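Angiotensin-converting enzyme (Anopheles gambiae, PDB 6S1Y) is a zinc metallopeptidase of the angiotensin-converting enzyme family that probably removes dipeptides from the C-terminal ends of peptides. Local coordinates at residues 38-46 with 320-328; 109-117 with 483-491. All coordinates share one frame; numbering follows the deposited sequence.

Interaction 1: residues 38-46 with 320-328; sequences WEYGSNLTE and DGRDLVCHA. With NAG (2-acetamido-2-deoxy-beta-D-glucopyranose), chain B; KSN ((2~{S})-2-[[(4~{S})-4-azanyl-5-oxidanyl-5-oxidanylidene-pentanoyl]amino]pentanedioic acid), chain H.
Gly41, Ser42 and Leu44, at and just after the C-terminal part of helix 12-42 of this mainly helical zinc peptidase, join the extended loop residues Arg322-Val325, which lead through His327 and Ala328 of the ligand pocket to strand 329-332. Backbone bonds tie the two chains together. Val325 N donates to Gly41 O (3.1 Å), and Leu44 N donates almost straight to Asp323 O (N-H...O 170°). The same Asp323 O is approached by Asn43 CA in a CA-H...O contact.

The one side-chain hydrogen bond between the segments comes from Arg322, whose NH2 reaches Ser42 O at 3.0 Å, at the edge of the guanidinium and near its plane. A bend at chi3 (91°) turns the guanidinium back so that NE and NH1 also hold Asp320 side-on as a salt bridge, with NE meeting the syn lone pair of OD2. Asp320 OD1 accepts from Arg322 N (3.0 Å), closing an Asx turn that fixes the start of the loop residues.

Apolar packing centres on Leu44. Its CD1 lies against the Leu324 backbone, 3.8 Å from Leu324 C, while CD2 meets Val325 CG2 and also sits over a face of the Tyr40 ring, toward its rim. CB of Leu324 fits beside the carbonyl oxygens of Gly41 and Ser42.

The glycan roofs the outer end of the contact. Asn43 ND2 is bonded covalently to NAG C1, as expected of an Asn-Leu-Thr sequon. The sugar's acetamido methyl C8 lies over one face of the Arg322 guanidinium, 3.6 Å from NH1, and its O6 shares a 2.7 Å hydrogen bond with Thr45 OG1.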
loop_
_atom_site.group_PDB
_atom_site.type_symbol
_atom_site.label_atom_id
_atom_site.label_comp_id
_atom_site.label_asym_id
_atom_site.label_seq_id
_atom_site.Cartn_x
_atom_site.Cartn_y
_atom_site.Cartn_z
ATOM N N TRP A 38 -8.142 15.068 9.083
ATOM C CA TRP A 38 -8.850 15.121 7.809
ATOM C C TRP A 38 -8.880 16.534 7.240
ATOM O O TRP A 38 -8.672 16.732 6.034
ATOM C CB TRP A 38 -10.265 14.593 7.991
ATOM C CG TRP A 38 -11.142 14.834 6.830
ATOM C CD1 TRP A 38 -11.945 15.922 6.622
ATOM C CD2 TRP A 38 -11.339 13.967 5.703
ATOM N NE1 TRP A 38 -12.628 15.781 5.436
ATOM C CE2 TRP A 38 -12.278 14.592 4.853
ATOM C CE3 TRP A 38 -10.821 12.717 5.336
ATOM C CZ2 TRP A 38 -12.702 14.019 3.650
ATOM C CZ3 TRP A 38 -11.251 12.141 4.136
ATOM C CH2 TRP A 38 -12.174 12.798 3.309
ATOM N N GLU A 39 -9.165 17.531 8.078
ATOM C CA GLU A 39 -9.282 18.893 7.573
ATOM C C GLU A 39 -7.953 19.373 6.998
ATOM O O GLU A 39 -7.908 20.001 5.934
ATOM C CB GLU A 39 -9.765 19.821 8.685
ATOM C CG GLU A 39 -11.258 19.683 8.989
ATOM C CD GLU A 39 -12.127 20.073 7.801
ATOM O OE1 GLU A 39 -13.051 19.306 7.445
ATOM O OE2 GLU A 39 -11.865 21.145 7.208
ATOM N N TYR A 40 -6.854 19.072 7.679
ATOM C CA TYR A 40 -5.554 19.383 7.116
ATOM C C TYR A 40 -5.325 18.583 5.839
ATOM O O TYR A 40 -4.963 19.145 4.792
ATOM C CB TYR A 40 -4.477 19.116 8.164
ATOM C CG TYR A 40 -3.094 19.448 7.696
ATOM C CD1 TYR A 40 -2.750 20.757 7.369
ATOM C CD2 TYR A 40 -2.122 18.459 7.576
ATOM C CE1 TYR A 40 -1.483 21.066 6.930
ATOM C CE2 TYR A 40 -0.852 18.764 7.153
ATOM C CZ TYR A 40 -0.536 20.070 6.832
ATOM O OH TYR A 40 0.728 20.377 6.394
ATOM N N GLY A 41 -5.564 17.269 5.889
ATOM C CA GLY A 41 -5.332 16.444 4.713
ATOM C C GLY A 41 -6.061 16.953 3.490
ATOM O O GLY A 41 -5.545 16.856 2.367
ATOM N N SER A 42 -7.255 17.520 3.690
ATOM C CA SER A 42 -8.113 18.027 2.625
ATOM C C SER A 42 -7.797 19.455 2.238
ATOM O O SER A 42 -8.288 19.933 1.210
ATOM C CB SER A 42 -9.581 17.987 3.057
ATOM O OG SER A 42 -9.895 16.721 3.594
ATOM N N ASN A 43 -6.982 20.140 3.041
ATOM C CA ASN A 43 -6.846 21.594 2.904
ATOM C C ASN A 43 -5.590 21.990 3.707
ATOM O O ASN A 43 -5.684 22.326 4.882
ATOM C CB ASN A 43 -8.121 22.258 3.393
ATOM C CG ASN A 43 -8.114 23.745 3.233
ATOM O OD1 ASN A 43 -7.296 24.287 2.515
ATOM N ND2 ASN A 43 -9.039 24.417 3.921
ATOM N N LEU A 44 -4.434 21.922 3.040
ATOM C CA LEU A 44 -3.153 22.094 3.733
ATOM C C LEU A 44 -2.892 23.580 3.926
ATOM O O LEU A 44 -2.310 24.245 3.068
ATOM C CB LEU A 44 -1.996 21.480 2.956
ATOM C CG LEU A 44 -1.884 19.986 2.719
ATOM C CD1 LEU A 44 -0.846 19.774 1.642
ATOM C CD2 LEU A 44 -1.499 19.233 3.973
ATOM N N THR A 45 -3.321 24.103 5.062
ATOM C CA THR A 45 -2.976 25.452 5.465
ATOM C C THR A 45 -2.221 25.368 6.775
ATOM O O THR A 45 -2.370 24.416 7.543
ATOM C CB THR A 45 -4.212 26.341 5.654
ATOM O OG1 THR A 45 -4.997 25.832 6.745
ATOM C CG2 THR A 45 -5.035 26.379 4.385
ATOM N N GLU A 46 -1.419 26.390 7.041
ATOM C CA GLU A 46 -0.686 26.404 8.295
ATOM C C GLU A 46 -1.653 26.481 9.462
ATOM O O GLU A 46 -1.449 25.832 10.492
ATOM C CB GLU A 46 0.324 27.552 8.282
ATOM C CG GLU A 46 1.505 27.229 7.342
ATOM C CD GLU A 46 2.147 28.447 6.707
ATOM O OE1 GLU A 46 2.541 29.384 7.449
ATOM O OE2 GLU A 46 2.273 28.452 5.457
ATOM N N ASP A 320 -10.405 24.203 -7.107
ATOM C CA ASP A 320 -10.328 25.549 -6.554
ATOM C C ASP A 320 -8.914 25.959 -6.168
ATOM O O ASP A 320 -8.735 26.988 -5.516
ATOM C CB ASP A 320 -11.258 25.666 -5.342
ATOM C CG ASP A 320 -10.853 24.745 -4.205
ATOM O OD1 ASP A 320 -9.707 24.223 -4.206
ATOM O OD2 ASP A 320 -11.694 24.533 -3.307
ATOM N N GLY A 321 -7.905 25.189 -6.546
ATOM C CA GLY A 321 -6.534 25.613 -6.362
ATOM C C GLY A 321 -5.988 25.477 -4.961
ATOM O O GLY A 321 -4.839 25.865 -4.723
ATOM N N ARG A 322 -6.762 24.944 -4.026
ATOM C CA ARG A 322 -6.244 24.663 -2.697
ATOM C C ARG A 322 -5.150 23.586 -2.754
ATOM O O ARG A 322 -5.123 22.730 -3.644
ATOM C CB ARG A 322 -7.370 24.178 -1.791
ATOM C CG ARG A 322 -7.758 22.740 -2.091
ATOM C CD ARG A 322 -8.705 22.187 -1.050
ATOM N NE ARG A 322 -10.085 22.411 -1.425
ATOM C CZ ARG A 322 -11.097 21.679 -0.988
ATOM N NH1 ARG A 322 -12.331 21.975 -1.370
ATOM N NH2 ARG A 322 -10.869 20.654 -0.178
ATOM N N ASP A 323 -4.271 23.603 -1.764
ATOM C CA ASP A 323 -3.297 22.535 -1.611
ATOM C C ASP A 323 -3.903 21.409 -0.792
ATOM O O ASP A 323 -4.710 21.640 0.114
ATOM C CB ASP A 323 -2.025 23.039 -0.939
ATOM C CG ASP A 323 -1.161 23.842 -1.882
ATOM O OD1 ASP A 323 -0.789 23.316 -2.964
ATOM O OD2 ASP A 323 -0.878 25.005 -1.543
ATOM N N LEU A 324 -3.515 20.181 -1.119
ATOM C CA LEU A 324 -4.039 19.035 -0.395
ATOM C C LEU A 324 -3.153 17.839 -0.658
ATOM O O LEU A 324 -2.346 17.835 -1.592
ATOM C CB LEU A 324 -5.478 18.716 -0.801
ATOM C CG LEU A 324 -5.627 18.009 -2.147
ATOM C CD1 LEU A 324 -6.889 17.160 -2.129
ATOM C CD2 LEU A 324 -5.628 19.018 -3.281
ATOM N N VAL A 325 -3.313 16.827 0.194
ATOM C CA VAL A 325 -2.726 15.511 -0.035
ATOM C C VAL A 325 -3.651 14.764 -0.990
ATOM O O VAL A 325 -4.773 14.400 -0.623
ATOM C CB VAL A 325 -2.549 14.733 1.273
ATOM C CG1 VAL A 325 -2.182 13.257 0.973
ATOM C CG2 VAL A 325 -1.513 15.403 2.154
ATOM N N CYS A 326 -3.191 14.541 -2.217
ATOM C CA CYS A 326 -3.962 13.770 -3.175
ATOM C C CYS A 326 -3.714 12.272 -3.066
ATOM O O CYS A 326 -4.492 11.492 -3.639
ATOM C CB CYS A 326 -3.667 14.228 -4.604
ATOM S SG CYS A 326 -4.917 15.383 -5.275
ATOM N N HIS A 327 -2.677 11.843 -2.339
ATOM C CA HIS A 327 -2.422 10.417 -2.212
ATOM C C HIS A 327 -3.660 9.736 -1.627
ATOM O O HIS A 327 -4.130 10.105 -0.549
ATOM C CB HIS A 327 -1.203 10.160 -1.344
ATOM C CG HIS A 327 -0.705 8.759 -1.457
ATOM N ND1 HIS A 327 0.252 8.390 -2.374
ATOM C CD2 HIS A 327 -1.111 7.617 -0.851
ATOM C CE1 HIS A 327 0.464 7.091 -2.279
ATOM N NE2 HIS A 327 -0.361 6.597 -1.371
ATOM N N ALA A 328 -4.197 8.753 -2.339
ATOM C CA ALA A 328 -5.498 8.203 -1.987
ATOM C C ALA A 328 -5.498 7.629 -0.583
ATOM O O ALA A 328 -4.571 6.925 -0.191
ATOM C CB ALA A 328 -5.892 7.108 -2.986
HETATM C C1 NAG B . -9.186 25.844 3.973
HETATM C C2 NAG B . -10.653 26.226 3.762
HETATM C C3 NAG B . -10.900 27.697 4.133
HETATM C C4 NAG B . -10.389 28.000 5.533
HETATM C C5 NAG B . -8.921 27.588 5.617
HETATM C C6 NAG B . -8.314 27.788 6.987
HETATM C C7 NAG B . -11.961 25.054 2.051
HETATM C C8 NAG B . -12.269 24.938 0.590
HETATM N N2 NAG B . -11.056 25.975 2.387
HETATM O O3 NAG B . -12.300 27.956 4.038
HETATM O O4 NAG B . -10.453 29.395 5.817
HETATM O O5 NAG B . -8.782 26.195 5.302
HETATM O O6 NAG B . -6.895 27.674 6.950
HETATM O O7 NAG B . -12.496 24.341 2.890
HETATM C C10 KSN H . -2.462 6.437 4.555
HETATM C C13 KSN H . -3.502 3.175 1.410
HETATM C C17 KSN H . 1.228 2.801 -3.091
HETATM C C02 KSN H . 0.099 1.786 -2.877
HETATM C C03 KSN H . -0.877 2.103 -1.734
HETATM C C04 KSN H . -0.949 3.548 -1.267
HETATM C C05 KSN H . -2.341 4.219 -1.399
HETATM C C07 KSN H . -2.683 4.463 1.151
HETATM C C08 KSN H . -2.967 5.579 2.147
HETATM C C09 KSN H . -2.488 5.249 3.574
HETATM N N01 KSN H . 0.654 0.452 -2.625
HETATM N N06 KSN H . -3.108 4.693 -0.237
HETATM O O11 KSN H . -2.464 7.624 4.102
HETATM O O12 KSN H . -2.423 6.250 5.820
HETATM O O14 KSN H . -4.662 3.098 0.919
HETATM O O15 KSN H . -3.039 2.210 2.047
HETATM O O16 KSN H . -2.784 4.426 -2.489
HETATM O O18 KSN H . 0.994 3.791 -3.835
HETATM O O19 KSN H . 2.377 2.707 -2.582
#

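Interaction 2: residues 109-117 with 483-491; sequences AIASMESNY and PAKYHVSAD. With KSN ((2~{S})-2-[[(4~{S})-4-azanyl-5-oxidanyl-5-oxidanylidene-pentanoyl]amino]pentanedioic acid), chain H.
Helix 100-119 packs against the short helix 486-489, which with its N-cap residue brings Lys485, Tyr486 and His487 to the ligand pocket; Tyr117 and Tyr486 form a T-shaped pair at the centre. The edge of Tyr486 points at the face of Tyr117, with centroids 5.6 Å apart and planes at 70°, and Tyr486 CA adds a CH-pi contact over the same ring. Pro483 O and Ala484 O lie at the edge of Tyr117, near its plane.

Glu114 is extended beyond CG, and Tyr486 OH donates to Glu114 OE2 at 2.7 Å from above the carboxylate plane. That bond and the Tyr117 ring together fix how Tyr486 is turned, while Ala490 CB covers one of its faces toward the rim.

Where the short helix ends in a Schellman motif, Met113 CB presses on Ser489 O (3.2 Å), and Ile110 CD1 lies against Asp491, whose carboxylate is held by Tyr174 and Tyr95. Ser489 OG is turned back to donate to Pro483 O (2.8 Å).

Toward the pocket, a water joins Tyr117 OH (3.1 Å) to Lys485 NZ, which also binds Gln255 and donates to KSN O19 at 2.9 Å.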
loop_
_atom_site.group_PDB
_atom_site.type_symbol
_atom_site.label_atom_id
_atom_site.label_comp_id
_atom_site.label_asym_id
_atom_site.label_seq_id
_atom_site.Cartn_x
_atom_site.Cartn_y
_atom_site.Cartn_z
ATOM N N ALA A 109 7.956 17.632 12.286
ATOM C CA ALA A 109 8.957 17.157 11.339
ATOM C C ALA A 109 8.297 16.357 10.222
ATOM O O ALA A 109 8.558 16.591 9.039
ATOM C CB ALA A 109 10.017 16.325 12.061
ATOM N N ILE A 110 7.378 15.459 10.580
ATOM C CA ILE A 110 6.664 14.658 9.584
ATOM C C ILE A 110 5.847 15.556 8.662
ATOM O O ILE A 110 5.989 15.513 7.429
ATOM C CB ILE A 110 5.784 13.610 10.298
ATOM C CG1 ILE A 110 6.693 12.651 11.083
ATOM C CG2 ILE A 110 4.902 12.877 9.311
ATOM C CD1 ILE A 110 5.969 11.625 11.930
ATOM N N ALA A 111 4.984 16.395 9.247
ATOM C CA ALA A 111 4.164 17.311 8.463
ATOM C C ALA A 111 5.018 18.163 7.539
ATOM O O ALA A 111 4.603 18.496 6.426
ATOM C CB ALA A 111 3.344 18.205 9.400
ATOM N N SER A 112 6.222 18.514 7.971
ATOM C CA SER A 112 7.107 19.283 7.107
ATOM C C SER A 112 7.486 18.499 5.851
ATOM O O SER A 112 7.515 19.060 4.748
ATOM C CB SER A 112 8.357 19.681 7.882
ATOM O OG SER A 112 9.302 20.209 6.980
ATOM N N MET A 113 7.776 17.199 5.995
ATOM C CA MET A 113 8.047 16.367 4.825
ATOM C C MET A 113 6.799 16.203 3.958
ATOM O O MET A 113 6.845 16.412 2.736
ATOM C CB MET A 113 8.563 14.987 5.257
ATOM C CG MET A 113 9.823 15.022 6.077
ATOM S SD MET A 113 10.588 13.400 6.258
ATOM C CE MET A 113 9.552 12.654 7.508
ATOM N N GLU A 114 5.681 15.802 4.574
ATOM C CA GLU A 114 4.460 15.505 3.825
ATOM C C GLU A 114 3.957 16.741 3.100
ATOM O O GLU A 114 3.541 16.670 1.938
ATOM C CB GLU A 114 3.400 14.951 4.785
ATOM C CG GLU A 114 1.994 14.711 4.192
ATOM C CD GLU A 114 1.093 13.882 5.111
ATOM O OE1 GLU A 114 1.313 13.895 6.343
ATOM O OE2 GLU A 114 0.180 13.198 4.593
ATOM N N SER A 115 4.040 17.895 3.755
ATOM C CA SER A 115 3.618 19.138 3.128
ATOM C C SER A 115 4.458 19.444 1.897
ATOM O O SER A 115 3.928 19.881 0.865
ATOM C CB SER A 115 3.729 20.277 4.138
ATOM O OG SER A 115 3.616 21.524 3.474
ATOM N N ASN A 116 5.777 19.268 2.000
ATOM C CA ASN A 116 6.657 19.518 0.865
ATOM C C ASN A 116 6.293 18.606 -0.305
ATOM O O ASN A 116 6.256 19.043 -1.461
ATOM C CB ASN A 116 8.109 19.323 1.320
ATOM C CG ASN A 116 9.088 19.368 0.185
ATOM O OD1 ASN A 116 9.493 18.331 -0.336
ATOM N ND2 ASN A 116 9.481 20.567 -0.215
ATOM N N TYR A 117 5.965 17.342 -0.007
ATOM C CA TYR A 117 5.574 16.381 -1.034
ATOM C C TYR A 117 4.276 16.786 -1.713
ATOM O O TYR A 117 4.173 16.771 -2.948
ATOM C CB TYR A 117 5.436 15.003 -0.381
ATOM C CG TYR A 117 5.072 13.842 -1.287
ATOM C CD1 TYR A 117 3.758 13.667 -1.750
ATOM C CD2 TYR A 117 6.021 12.876 -1.630
ATOM C CE1 TYR A 117 3.428 12.598 -2.542
ATOM C CE2 TYR A 117 5.690 11.789 -2.436
ATOM C CZ TYR A 117 4.399 11.659 -2.894
ATOM O OH TYR A 117 4.052 10.568 -3.697
ATOM N N PRO A 483 12.610 10.222 0.607
ATOM C CA PRO A 483 11.358 10.962 0.892
ATOM C C PRO A 483 10.527 11.281 -0.349
ATOM O O PRO A 483 9.388 11.735 -0.204
ATOM C CB PRO A 483 11.845 12.254 1.577
ATOM C CG PRO A 483 13.232 11.924 2.055
ATOM C CD PRO A 483 13.798 10.987 1.012
ATOM N N ALA A 484 11.071 11.072 -1.552
ATOM C CA ALA A 484 10.321 11.207 -2.790
ATOM C C ALA A 484 9.183 10.201 -2.905
ATOM O O ALA A 484 8.439 10.228 -3.884
ATOM C CB ALA A 484 11.257 11.047 -3.989
ATOM N N LYS A 485 9.057 9.302 -1.937
ATOM C CA LYS A 485 7.978 8.314 -1.896
ATOM C C LYS A 485 7.048 8.696 -0.753
ATOM O O LYS A 485 7.519 8.939 0.369
ATOM C CB LYS A 485 8.546 6.907 -1.711
ATOM C CG LYS A 485 7.537 5.820 -1.483
ATOM C CD LYS A 485 6.636 5.617 -2.682
ATOM C CE LYS A 485 5.493 4.651 -2.350
ATOM N NZ LYS A 485 4.354 4.733 -3.349
ATOM N N TYR A 486 5.739 8.761 -1.048
ATOM C CA TYR A 486 4.778 9.337 -0.115
ATOM C C TYR A 486 4.968 8.780 1.286
ATOM O O TYR A 486 5.112 9.533 2.249
ATOM C CB TYR A 486 3.317 9.085 -0.581
ATOM C CG TYR A 486 2.302 9.555 0.466
ATOM C CD1 TYR A 486 2.046 10.903 0.660
ATOM C CD2 TYR A 486 1.657 8.650 1.295
ATOM C CE1 TYR A 486 1.147 11.343 1.631
ATOM C CE2 TYR A 486 0.745 9.090 2.281
ATOM C CZ TYR A 486 0.501 10.438 2.431
ATOM O OH TYR A 486 -0.380 10.906 3.385
ATOM N N HIS A 487 4.963 7.447 1.411
ATOM C CA HIS A 487 4.920 6.821 2.734
ATOM C C HIS A 487 6.161 7.116 3.566
ATOM O O HIS A 487 6.120 6.974 4.798
ATOM C CB HIS A 487 4.744 5.311 2.592
ATOM C CG HIS A 487 3.515 4.930 1.838
ATOM N ND1 HIS A 487 3.308 5.308 0.536
ATOM C CD2 HIS A 487 2.410 4.250 2.218
ATOM C CE1 HIS A 487 2.135 4.859 0.135
ATOM N NE2 HIS A 487 1.568 4.216 1.139
ATOM N N VAL A 488 7.260 7.510 2.931
ATOM C CA VAL A 488 8.440 7.899 3.683
ATOM C C VAL A 488 8.262 9.301 4.254
ATOM O O VAL A 488 8.460 9.527 5.450
ATOM C CB VAL A 488 9.689 7.794 2.793
ATOM C CG1 VAL A 488 10.915 8.309 3.528
ATOM C CG2 VAL A 488 9.950 6.350 2.358
ATOM N N SER A 489 7.852 10.255 3.407
ATOM C CA SER A 489 7.573 11.609 3.864
ATOM C C SER A 489 6.450 11.662 4.895
ATOM O O SER A 489 6.426 12.587 5.717
ATOM C CB SER A 489 7.181 12.506 2.687
ATOM O OG SER A 489 8.292 13.020 1.992
ATOM N N ALA A 490 5.497 10.724 4.849
ATOM C CA ALA A 490 4.353 10.728 5.763
ATOM C C ALA A 490 4.484 9.726 6.903
ATOM O O ALA A 490 3.521 9.535 7.653
ATOM C CB ALA A 490 3.044 10.441 5.012
ATOM N N ASP A 491 5.623 9.054 7.034
ATOM C CA ASP A 491 5.847 8.131 8.144
ATOM C C ASP A 491 4.732 7.093 8.235
ATOM O O ASP A 491 4.151 6.861 9.296
ATOM C CB ASP A 491 5.983 8.897 9.463
ATOM C CG ASP A 491 6.118 7.978 10.663
ATOM O OD1 ASP A 491 6.780 6.924 10.528
ATOM O OD2 ASP A 491 5.563 8.304 11.738
HETATM C C10 KSN H . -2.462 6.437 4.555
HETATM C C13 KSN H . -3.502 3.175 1.410
HETATM C C17 KSN H . 1.228 2.801 -3.091
HETATM C C02 KSN H . 0.099 1.786 -2.877
HETATM C C03 KSN H . -0.877 2.103 -1.734
HETATM C C04 KSN H . -0.949 3.548 -1.267
HETATM C C05 KSN H . -2.341 4.219 -1.399
HETATM C C07 KSN H . -2.683 4.463 1.151
HETATM C C08 KSN H . -2.967 5.579 2.147
HETATM C C09 KSN H . -2.488 5.249 3.574
HETATM N N01 KSN H . 0.654 0.452 -2.625
HETATM N N06 KSN H . -3.108 4.693 -0.237
HETATM O O11 KSN H . -2.464 7.624 4.102
HETATM O O12 KSN H . -2.423 6.250 5.820
HETATM O O14 KSN H . -4.662 3.098 0.919
HETATM O O15 KSN H . -3.039 2.210 2.047
HETATM O O16 KSN H . -2.784 4.426 -2.489
HETATM O O18 KSN H . 0.994 3.791 -3.835
HETATM O O19 KSN H . 2.377 2.707 -2.582
HETATM O O HOH W 1 4.140 7.511 -3.769
#

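Interactions 1 and 2, with centres 14 Å apart, touch each other beside the ligand pocket, and both reach KSN. His327, just beyond the paired part of 320-328, packs against two rings of 483-491: its NE2 is 3.4 Å from His487 CE1, and its ring stacks on Tyr486. Farther from the ligand, Val325 CG2 touches Glu114 OE2 at 3.7 Å, so the carboxylate that receives the Tyr486 hydroxyl is also covered by interaction 1. Each contact contributes a polar grip on KSN: Ala328 O accepts from its amide N06 at 2.7 Å, whereas interaction 2 holds the alpha-carboxylate next to the free amino N01 through Lys485. The zinc lies about 13 Å from the Val325 side chain and about 10 Å from that of Tyr486.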